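Local coordinates for protein BpsB (PgaB), Poly-beta-1,6-N-acetyl-D-glucosamine N-deacetylase (Bordetella bronchiseptica RB50, PDB 5BU6) that removes N-acetyl groups from poly-beta-1,6-N-acetyl-D-glucosamine as a family 4 carbohydrate esterase and is required for biofilm formation, at residues Asp84-Phe94 against Asp132-Met143. The protein carries 5 engineered substitutions. Sequence-based numbering, arbitrary orientation.
With NI (nickel (II) ion), chain C.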
loop_
_atom_site.group_PDB
_atom_site.type_symbol
_atom_site.label_atom_id
_atom_site.label_comp_id
_atom_site.label_asym_id
_atom_site.label_seq_id
_atom_site.Cartn_x
_atom_site.Cartn_y
_atom_site.Cartn_z
ATOM N N ASP A 84 -2.254 -0.052 -5.368
ATOM C CA ASP A 84 -3.456 -0.542 -6.068
ATOM C C ASP A 84 -3.100 -1.112 -7.433
ATOM O O ASP A 84 -3.856 -1.902 -7.987
ATOM C CB ASP A 84 -4.546 0.517 -6.228
ATOM C CG ASP A 84 -5.268 0.834 -4.931
ATOM O OD1 ASP A 84 -4.838 0.364 -3.863
ATOM O OD2 ASP A 84 -6.274 1.580 -4.976
ATOM N N GLY A 85 -1.951 -0.724 -7.974
ATOM C CA GLY A 85 -1.431 -1.379 -9.161
ATOM C C GLY A 85 -2.178 -1.082 -10.455
ATOM O O GLY A 85 -2.169 -1.891 -11.386
ATOM N N TYR A 86 -2.823 0.074 -10.529
ATOM C CA TYR A 86 -3.453 0.484 -11.785
ATOM C C TYR A 86 -2.417 0.720 -12.900
ATOM O O TYR A 86 -1.242 0.922 -12.619
ATOM C CB TYR A 86 -4.307 1.730 -11.562
ATOM C CG TYR A 86 -5.650 1.431 -10.913
ATOM C CD1 TYR A 86 -6.737 0.994 -11.678
ATOM C CD2 TYR A 86 -5.840 1.590 -9.552
ATOM C CE1 TYR A 86 -7.962 0.733 -11.092
ATOM C CE2 TYR A 86 -7.063 1.329 -8.956
ATOM C CZ TYR A 86 -8.118 0.902 -9.726
ATOM O OH TYR A 86 -9.336 0.641 -9.132
ATOM N N ALA A 87 -2.867 0.701 -14.163
ATOM C CA ALA A 87 -1.958 0.754 -15.311
ATOM C C ALA A 87 -1.135 2.030 -15.367
ATOM O O ALA A 87 0.017 2.012 -15.815
ATOM C CB ALA A 87 -2.738 0.587 -16.625
ATOM N N SER A 88 -1.719 3.141 -14.920
ATOM C CA SER A 88 -1.043 4.428 -14.993
ATOM C C SER A 88 0.206 4.469 -14.100
ATOM O O SER A 88 1.096 5.296 -14.299
ATOM C CB SER A 88 -1.993 5.540 -14.602
ATOM O OG SER A 88 -2.332 5.397 -13.234
ATOM N N THR A 89 0.274 3.576 -13.123
ATOM C CA THR A 89 1.487 3.453 -12.314
ATOM C C THR A 89 2.691 3.151 -13.203
ATOM O O THR A 89 3.792 3.646 -12.966
ATOM C CB THR A 89 1.347 2.374 -11.240
ATOM O OG1 THR A 89 0.288 2.751 -10.352
ATOM C CG2 THR A 89 2.645 2.265 -10.423
ATOM N N TYR A 90 2.475 2.376 -14.254
ATOM C CA TYR A 90 3.569 2.009 -15.151
ATOM C C TYR A 90 3.792 3.039 -16.262
ATOM O O TYR A 90 4.921 3.374 -16.617
ATOM C CB TYR A 90 3.306 0.625 -15.760
ATOM C CG TYR A 90 4.372 0.189 -16.744
ATOM C CD1 TYR A 90 5.555 -0.391 -16.295
ATOM C CD2 TYR A 90 4.219 0.395 -18.105
ATOM C CE1 TYR A 90 6.545 -0.786 -17.182
ATOM C CE2 TYR A 90 5.206 0.002 -19.006
ATOM C CZ TYR A 90 6.375 -0.589 -18.522
ATOM O OH TYR A 90 7.374 -0.984 -19.378
ATOM N N THR A 91 2.716 3.531 -16.856
ATOM C CA THR A 91 2.888 4.399 -18.005
ATOM C C THR A 91 3.124 5.838 -17.620
ATOM O O THR A 91 3.694 6.598 -18.405
ATOM C CB THR A 91 1.655 4.319 -18.930
ATOM O OG1 THR A 91 0.490 4.636 -18.169
ATOM C CG2 THR A 91 1.502 2.917 -19.441
ATOM N N LYS A 92 2.694 6.245 -16.427
ATOM C CA LYS A 92 2.843 7.660 -16.076
ATOM C C LYS A 92 3.787 7.908 -14.898
ATOM O O LYS A 92 4.626 8.813 -14.956
ATOM C CB LYS A 92 1.477 8.281 -15.774
ATOM C CG LYS A 92 0.480 8.142 -16.922
ATOM C CD LYS A 92 0.951 8.865 -18.180
ATOM C CE LYS A 92 0.349 10.259 -18.295
ATOM N NZ LYS A 92 0.493 10.843 -19.667
ATOM N N VAL A 93 3.647 7.121 -13.836
ATOM C CA VAL A 93 4.441 7.347 -12.637
ATOM C C VAL A 93 5.874 6.870 -12.835
ATOM O O VAL A 93 6.819 7.597 -12.546
ATOM C CB VAL A 93 3.852 6.637 -11.391
ATOM C CG1 VAL A 93 4.758 6.860 -10.185
ATOM C CG2 VAL A 93 2.454 7.141 -11.081
ATOM N N PHE A 94 6.019 5.652 -13.350
ATOM C CA PHE A 94 7.328 5.016 -13.538
ATOM C C PHE A 94 8.332 5.902 -14.324
ATOM O O PHE A 94 9.456 6.103 -13.865
ATOM C CB PHE A 94 7.122 3.647 -14.212
ATOM C CG PHE A 94 8.381 2.827 -14.363
ATOM C CD1 PHE A 94 9.348 2.811 -13.369
ATOM C CD2 PHE A 94 8.570 2.030 -15.489
ATOM C CE1 PHE A 94 10.506 2.047 -13.509
ATOM C CE2 PHE A 94 9.717 1.257 -15.632
ATOM C CZ PHE A 94 10.689 1.267 -14.633
ATOM N N ASP A 132 -7.789 -5.186 -17.763
ATOM C CA ASP A 132 -6.642 -4.428 -18.263
ATOM C C ASP A 132 -6.561 -2.998 -17.713
ATOM O O ASP A 132 -5.730 -2.198 -18.157
ATOM C CB ASP A 132 -6.649 -4.408 -19.793
ATOM C CG ASP A 132 -8.039 -4.268 -20.366
ATOM O OD1 ASP A 132 -8.957 -3.915 -19.602
ATOM O OD2 ASP A 132 -8.212 -4.503 -21.581
ATOM N N PHE A 133 -7.383 -2.677 -16.717
ATOM C CA PHE A 133 -7.164 -1.442 -15.960
ATOM C C PHE A 133 -5.919 -1.526 -15.083
ATOM O O PHE A 133 -5.419 -0.508 -14.601
ATOM C CB PHE A 133 -8.376 -1.101 -15.082
ATOM C CG PHE A 133 -9.461 -0.351 -15.806
ATOM C CD1 PHE A 133 -9.571 -0.432 -17.181
ATOM C CD2 PHE A 133 -10.341 0.463 -15.117
ATOM C CE1 PHE A 133 -10.562 0.272 -17.871
ATOM C CE2 PHE A 133 -11.338 1.180 -15.797
ATOM C CZ PHE A 133 -11.442 1.084 -17.171
ATOM N N PHE A 134 -5.431 -2.739 -14.860
ATOM C CA PHE A 134 -4.276 -2.943 -13.979
ATOM C C PHE A 134 -2.987 -3.278 -14.735
ATOM O O PHE A 134 -3.021 -3.907 -15.785
ATOM C CB PHE A 134 -4.608 -4.051 -12.975
ATOM C CG PHE A 134 -5.767 -3.710 -12.093
ATOM C CD1 PHE A 134 -5.589 -2.903 -10.989
ATOM C CD2 PHE A 134 -7.043 -4.136 -12.404
ATOM C CE1 PHE A 134 -6.659 -2.551 -10.187
ATOM C CE2 PHE A 134 -8.114 -3.797 -11.602
ATOM C CZ PHE A 134 -7.922 -2.996 -10.498
ATOM N N MET A 135 -1.857 -2.863 -14.164
ATOM C CA MET A 135 -0.533 -3.261 -14.614
ATOM C C MET A 135 -0.403 -4.762 -14.739
ATOM O O MET A 135 -0.946 -5.521 -13.923
ATOM C CB MET A 135 0.546 -2.783 -13.642
ATOM C CG MET A 135 0.966 -1.381 -13.784
ATOM S SD MET A 135 2.329 -1.089 -12.617
ATOM C CE MET A 135 1.489 -1.297 -11.060
ATOM N N THR A 136 0.346 -5.198 -15.742
ATOM C CA THR A 136 0.610 -6.623 -15.876
ATOM C C THR A 136 1.763 -7.047 -14.983
ATOM O O THR A 136 2.504 -6.216 -14.455
ATOM C CB THR A 136 0.907 -7.001 -17.323
ATOM O OG1 THR A 136 2.148 -6.420 -17.733
ATOM C CG2 THR A 136 -0.231 -6.514 -18.233
ATOM N N TRP A 137 1.888 -8.352 -14.781
ATOM C CA TRP A 137 2.993 -8.878 -14.000
ATOM C C TRP A 137 4.319 -8.519 -14.648
ATOM O O TRP A 137 5.292 -8.227 -13.954
ATOM C CB TRP A 137 2.880 -10.386 -13.840
ATOM C CG TRP A 137 1.937 -10.870 -12.754
ATOM C CD1 TRP A 137 0.859 -11.696 -12.920
ATOM C CD2 TRP A 137 2.000 -10.572 -11.354
ATOM N NE1 TRP A 137 0.255 -11.933 -11.706
ATOM C CE2 TRP A 137 0.946 -11.272 -10.729
ATOM C CE3 TRP A 137 2.868 -9.805 -10.560
ATOM C CZ2 TRP A 137 0.721 -11.218 -9.351
ATOM C CZ3 TRP A 137 2.638 -9.747 -9.192
ATOM C CH2 TRP A 137 1.576 -10.447 -8.605
ATOM N N ALA A 138 4.362 -8.570 -15.975
ATOM C CA ALA A 138 5.584 -8.248 -16.717
ATOM C C ALA A 138 5.998 -6.810 -16.461
ATOM O O ALA A 138 7.185 -6.508 -16.262
ATOM C CB ALA A 138 5.384 -8.471 -18.190
ATOM N N GLN A 139 5.013 -5.917 -16.455
ATOM C CA GLN A 139 5.269 -4.514 -16.136
ATOM C C GLN A 139 5.790 -4.336 -14.694
ATOM O O GLN A 139 6.748 -3.599 -14.462
ATOM C CB GLN A 139 3.996 -3.676 -16.363
ATOM C CG GLN A 139 3.717 -3.431 -17.851
ATOM C CD GLN A 139 2.304 -2.954 -18.124
ATOM O OE1 GLN A 139 1.455 -2.928 -17.240
ATOM N NE2 GLN A 139 2.044 -2.595 -19.368
ATOM N N LEU A 140 5.181 -5.015 -13.731
ATOM C CA LEU A 140 5.678 -4.947 -12.355
ATOM C C LEU A 140 7.100 -5.467 -12.212
ATOM O O LEU A 140 7.914 -4.885 -11.477
ATOM C CB LEU A 140 4.771 -5.738 -11.403
ATOM C CG LEU A 140 3.454 -5.036 -11.071
ATOM C CD1 LEU A 140 2.467 -6.048 -10.541
ATOM C CD2 LEU A 140 3.672 -3.927 -10.042
ATOM N N ARG A 141 7.398 -6.568 -12.894
ATOM C CA ARG A 141 8.729 -7.139 -12.836
ATOM C C ARG A 141 9.743 -6.158 -13.415
ATOM O O ARG A 141 10.850 -6.023 -12.895
ATOM C CB ARG A 141 8.780 -8.472 -13.585
ATOM C CG ARG A 141 10.162 -9.103 -13.638
ATOM C CD ARG A 141 10.058 -10.533 -14.148
ATOM N NE ARG A 141 11.315 -11.050 -14.700
ATOM C CZ ARG A 141 12.312 -11.550 -13.972
ATOM N NH1 ARG A 141 13.410 -12.007 -14.567
ATOM N NH2 ARG A 141 12.214 -11.590 -12.649
ATOM N N GLU A 142 9.367 -5.456 -14.481
ATOM C CA GLU A 142 10.272 -4.478 -15.067
ATOM C C GLU A 142 10.601 -3.342 -14.088
ATOM O O GLU A 142 11.756 -2.920 -13.982
ATOM C CB GLU A 142 9.693 -3.893 -16.353
ATOM C CG GLU A 142 10.657 -2.951 -17.056
ATOM C CD GLU A 142 10.121 -2.423 -18.372
ATOM O OE1 GLU A 142 9.418 -3.180 -19.075
ATOM O OE2 GLU A 142 10.401 -1.250 -18.702
ATOM N N MET A 143 9.588 -2.861 -13.373
ATOM C CA MET A 143 9.786 -1.808 -12.384
ATOM C C MET A 143 10.698 -2.282 -11.261
ATOM O O MET A 143 11.594 -1.565 -10.811
ATOM C CB MET A 143 8.444 -1.351 -11.812
ATOM C CG MET A 143 7.598 -0.602 -12.833
ATOM S SD MET A 143 6.244 0.352 -12.125
ATOM C CE MET A 143 5.415 -0.878 -11.136
HETATM NI NI NI C . -5.415 0.823 -1.900
HETATM O O HOH W 1 -6.800 2.303 -2.670
HETATM O O HOH W 2 -1.355 -4.649 -11.204
HETATM O O HOH W 3 -4.053 2.445 -2.083
#
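Tyr90 and Phe94 both hold CG anti to the backbone N (chi1 178° and -175°), which sends their rings from helix 88-94 onto helix 137-143. Gln139 and Met143 turn CG beside their own backbone N and lay it on those rings. The contact lies in the polysaccharide deacetylase fold, and the axes of segments 88-94 and 137-143 come within 10.4 Å at closest approach, their directions 36° apart. Gln139 CG sits 3.6 Å from the Tyr90 ring centroid, almost on the ring normal, a CH-pi contact. The Gln139 amide lies nearly flat over the same ring. Its OE1 takes the N-H of Thr136, while Thr136 OG1 accepts from Gln139 N; this capping box starts the helix and steadies the amide. Met143 CG repeats the CH-pi contact over the centre of Phe94, and SD adds an oblique Met-aromatic contact. The Met135 methyl CE packs against Gly85 CA and Thr89 CB.

Ahead of the helices the backbones form a single beta bridge at Tyr86 and Phe134. Met135 N donates to Gly85 O (3.0 Å) and Ala87 N to Phe133 O (2.9 Å). The Tyr86 and Phe134 rings run side by side in an offset stack, centroids 4.6 Å apart. The bridge lies two residues after Asp84, which binds nickel together with His154 and His159, the Asp-His-His metal triad of family 4 carbohydrate esterases. The Asp84 OD1 bond to the metal measures 2.1 Å.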